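Local coordinates for protein BAG family molecular chaperone regulator 4 (Arabidopsis thaliana, PDB 4HWH) that acts as a co-chaperone, its BAG domain binding the ATPase domain of HSP70/HSC70 chaperones, and probably regulates programmed cell death and stress responses, at residues 13-18 with 70-75. Sequence-based numbering, arbitrary orientation.
Sequences EVDKLS and VRRIQN. With ACT (acetate ion), chain G.
Bent at chi2 (-115°) and again at chi3, the Arg72 side chain reaches across to Asp15, whose CG, anti to its own carbonyl carbon, brings the carboxylate round to the guanidinium end. The pair joins the first and third helices of the BAG-domain three-helix bundle, 3-29 and 63-86, which run in the same direction here with segment axes 20° apart. Their salt bridge is end-on: NH1 and NH2 of Arg72 both grip one oxygen, Asp15 OD1, at 2.6 and 2.9 Å respectively. OD1 lies close to the guanidinium plane, but the carboxylate is turned 64° from it: NH2 meets OD1 nearly along the C-O bond, whereas NH1 arrives from above the carboxylate plane. Val14 lays CG1 over one guanidinium face, 3.4 Å from Arg72 NE and displaced toward the rim. Its other methyl, CG2, meets Ile73 CG1 at 3.9 Å, and Val14 also touches Leu76, so the valine lies between the salt bridge and apolar side chains of helix 63-86. Glu69 gives NH1 a second acidic partner on its own helix. With an alanine here instead of Arg72, Asp15 is likely to lose its positive mate across the helices and Val14 CG1 the flat group that covers it. Leu17, which belongs to the malonic acid pocket, packs on Leu45 and Leu46 of helix 36-54. An acetate, probably from the crystallisation liquor, joins helices 3-29 and 63-86 as well: its OXT accepts from Arg72 NH2 at 2.9 Å and from Ser18 OG at 2.8 Å.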
ATOM      1  N   GLU A  13      -1.983   3.426  -8.313  1.00 21.85           N
ATOM      2  CA  GLU A  13      -1.086   3.917  -7.280  1.00 26.12           C
ATOM      3  C   GLU A  13      -0.735   2.796  -6.308  1.00 26.67           C
ATOM      4  O   GLU A  13       0.408   2.671  -5.870  1.00 23.55           O
ATOM      5  CB  GLU A  13      -1.713   5.095  -6.538  1.00 29.43           C
ATOM      6  CG  GLU A  13      -0.699   5.920  -5.784  1.00 46.33           C
ATOM      7  CD  GLU A  13       0.428   6.387  -6.683  1.00 49.68           C
ATOM      8  OE1 GLU A  13       0.156   6.712  -7.860  1.00 50.94           O
ATOM      9  OE2 GLU A  13       1.583   6.426  -6.213  1.00 50.38           O
ATOM     10  N   VAL A  14      -1.724   1.974  -5.981  1.00 19.23           N
ATOM     11  CA  VAL A  14      -1.491   0.839  -5.101  1.00 19.28           C
ATOM     12  C   VAL A  14      -0.541  -0.168  -5.754  1.00 22.44           C
ATOM     13  O   VAL A  14       0.274  -0.793  -5.073  1.00 26.15           O
ATOM     14  CB  VAL A  14      -2.815   0.171  -4.682  1.00 28.12           C
ATOM     15  CG1 VAL A  14      -2.547  -1.047  -3.818  1.00 24.74           C
ATOM     16  CG2 VAL A  14      -3.686   1.175  -3.930  1.00 26.71           C
ATOM     17  N   ASP A  15      -0.634  -0.316  -7.074  1.00 24.32           N
ATOM     18  CA  ASP A  15       0.307  -1.158  -7.808  1.00 24.03           C
ATOM     19  C   ASP A  15       1.738  -0.686  -7.574  1.00 21.59           C
ATOM     20  O   ASP A  15       2.628  -1.485  -7.283  1.00 24.42           O
ATOM     21  CB  ASP A  15       0.008  -1.150  -9.312  1.00 22.59           C
ATOM     22  CG  ASP A  15      -1.188  -2.008  -9.676  1.00 32.44           C
ATOM     23  OD1 ASP A  15      -1.638  -2.805  -8.828  1.00 30.12           O
ATOM     24  OD2 ASP A  15      -1.675  -1.890 -10.821  1.00 33.64           O
ATOM     25  N   LYS A  16       1.958   0.616  -7.704  1.00 22.55           N
ATOM     26  CA  LYS A  16       3.281   1.179  -7.471  1.00 24.10           C
ATOM     27  C   LYS A  16       3.741   0.896  -6.046  1.00 23.88           C
ATOM     28  O   LYS A  16       4.895   0.535  -5.812  1.00 20.97           O
ATOM     29  CB  LYS A  16       3.279   2.685  -7.739  1.00 23.05           C
ATOM     30  CG  LYS A  16       3.251   3.049  -9.220  1.00 31.56           C
ATOM     31  CD  LYS A  16       3.145   4.560  -9.415  1.00 37.10           C
ATOM     32  CE  LYS A  16       2.978   4.919 -10.881  1.00 43.78           C
ATOM     33  NZ  LYS A  16       2.857   6.390 -11.077  1.00 55.20           N
ATOM     34  N   LEU A  17       2.834   1.067  -5.091  1.00 16.77           N
ATOM     35  CA  LEU A  17       3.166   0.816  -3.697  1.00 17.07           C
ATOM     36  C   LEU A  17       3.433  -0.666  -3.451  1.00 18.77           C
ATOM     37  O   LEU A  17       4.317  -1.027  -2.678  1.00 19.50           O
ATOM     38  CB  LEU A  17       2.059   1.345  -2.780  1.00 18.36           C
ATOM     39  CG  LEU A  17       1.986   2.878  -2.763  1.00 22.65           C
ATOM     40  CD1 LEU A  17       0.687   3.379  -2.123  1.00 19.03           C
ATOM     41  CD2 LEU A  17       3.204   3.456  -2.051  1.00 18.84           C
ATOM     42  N   SER A  18       2.674  -1.524  -4.121  1.00 18.28           N
ATOM     43  CA  SER A  18       2.886  -2.959  -3.984  1.00 25.12           C
ATOM     44  C   SER A  18       4.298  -3.342  -4.440  1.00 18.89           C
ATOM     45  O   SER A  18       4.974  -4.134  -3.786  1.00 20.70           O
ATOM     46  CB  SER A  18       1.838  -3.740  -4.776  1.00 22.34           C
ATOM     47  OG  SER A  18       2.112  -5.129  -4.729  1.00 28.61           O
ATOM     48  N   VAL A  70      -9.643  -1.940  -1.214  1.00 28.87           N
ATOM     49  CA  VAL A  70      -9.508  -1.717   0.217  1.00 26.73           C
ATOM     50  C   VAL A  70      -8.812  -2.914   0.858  1.00 27.25           C
ATOM     51  O   VAL A  70      -7.910  -2.754   1.680  1.00 28.05           O
ATOM     52  CB  VAL A  70     -10.877  -1.466   0.885  1.00 32.63           C
ATOM     53  CG1 VAL A  70     -10.752  -1.494   2.409  1.00 28.72           C
ATOM     54  CG2 VAL A  70     -11.455  -0.135   0.416  1.00 28.51           C
ATOM     55  N   ARG A  71      -9.232  -4.113   0.465  1.00 27.85           N
ATOM     56  CA  ARG A  71      -8.657  -5.335   1.014  1.00 34.09           C
ATOM     57  C   ARG A  71      -7.191  -5.485   0.621  1.00 30.69           C
ATOM     58  O   ARG A  71      -6.369  -5.912   1.430  1.00 27.50           O
ATOM     59  CB  ARG A  71      -9.460  -6.562   0.567  1.00 43.12           C
ATOM     60  CG  ARG A  71     -10.865  -6.618   1.150  1.00 58.80           C
ATOM     61  CD  ARG A  71     -11.605  -7.871   0.706  1.00 75.42           C
ATOM     62  NE  ARG A  71     -12.951  -7.938   1.265  1.00 87.47           N
ATOM     63  CZ  ARG A  71     -13.803  -8.935   1.044  1.00101.20           C
ATOM     64  NH1 ARG A  71     -13.449  -9.953   0.271  1.00105.55           N
ATOM     65  NH2 ARG A  71     -15.010  -8.913   1.594  1.00106.18           N
ATOM     66  N   ARG A  72      -6.871  -5.123  -0.619  1.00 31.27           N
ATOM     67  CA  ARG A  72      -5.501  -5.209  -1.107  1.00 30.95           C
ATOM     68  C   ARG A  72      -4.620  -4.301  -0.261  1.00 28.82           C
ATOM     69  O   ARG A  72      -3.516  -4.671   0.135  1.00 30.95           O
ATOM     70  CB  ARG A  72      -5.433  -4.808  -2.589  1.00 35.46           C
ATOM     71  CG  ARG A  72      -4.518  -5.681  -3.439  1.00 52.24           C
ATOM     72  CD  ARG A  72      -3.315  -4.931  -4.009  1.00 49.03           C
ATOM     73  NE  ARG A  72      -3.714  -3.954  -5.017  1.00 40.01           N
ATOM     74  CZ  ARG A  72      -2.978  -3.595  -6.066  1.00 33.78           C
ATOM     75  NH1 ARG A  72      -3.448  -2.688  -6.910  1.00 30.06           N
ATOM     76  NH2 ARG A  72      -1.785  -4.140  -6.284  1.00 27.15           N
ATOM     77  N   ILE A  73      -5.125  -3.109   0.028  1.00 27.13           N
ATOM     78  CA  ILE A  73      -4.387  -2.154   0.844  1.00 19.63           C
ATOM     79  C   ILE A  73      -4.149  -2.683   2.260  1.00 25.82           C
ATOM     80  O   ILE A  73      -3.040  -2.596   2.793  1.00 23.64           O
ATOM     81  CB  ILE A  73      -5.111  -0.793   0.887  1.00 20.44           C
ATOM     82  CG1 ILE A  73      -4.995  -0.096  -0.474  1.00 22.06           C
ATOM     83  CG2 ILE A  73      -4.548   0.074   1.993  1.00 22.42           C
ATOM     84  CD1 ILE A  73      -5.769   1.214  -0.569  1.00 22.43           C
ATOM     85  N   GLN A  74      -5.192  -3.235   2.870  1.00 29.28           N
ATOM     86  CA  GLN A  74      -5.065  -3.813   4.202  1.00 33.43           C
ATOM     87  C   GLN A  74      -3.989  -4.901   4.231  1.00 24.45           C
ATOM     88  O   GLN A  74      -3.217  -5.000   5.182  1.00 25.47           O
ATOM     89  CB  GLN A  74      -6.415  -4.360   4.677  1.00 34.87           C
ATOM     90  CG  GLN A  74      -7.507  -3.296   4.738  1.00 38.48           C
ATOM     91  CD  GLN A  74      -8.876  -3.871   5.059  1.00 57.96           C
ATOM     92  OE1 GLN A  74      -9.206  -4.985   4.651  1.00 68.47           O
ATOM     93  NE2 GLN A  74      -9.681  -3.107   5.790  1.00 54.77           N
ATOM     94  N   ASN A  75      -3.928  -5.703   3.176  1.00 29.76           N
ATOM     95  CA  ASN A  75      -2.905  -6.741   3.073  1.00 33.04           C
ATOM     96  C   ASN A  75      -1.499  -6.160   2.988  1.00 29.52           C
ATOM     97  O   ASN A  75      -0.578  -6.642   3.643  1.00 28.03           O
ATOM     98  CB  ASN A  75      -3.177  -7.646   1.873  1.00 30.86           C
ATOM     99  CG  ASN A  75      -4.351  -8.574   2.102  1.00 55.08           C
ATOM    100  OD1 ASN A  75      -4.884  -8.658   3.210  1.00 57.17           O
ATOM    101  ND2 ASN A  75      -4.762  -9.281   1.053  1.00 67.66           N
TER
HETATM  102  C   ACT G 302      -0.433  -7.108  -4.025  1.00 48.87           C
HETATM  103  O   ACT G 302      -1.585  -7.438  -3.662  1.00 67.06           O
HETATM  104  OXT ACT G 302      -0.372  -6.339  -5.010  1.00 41.79           O
HETATM  105  CH3 ACT G 302       0.796  -7.610  -3.323  1.00 26.07           C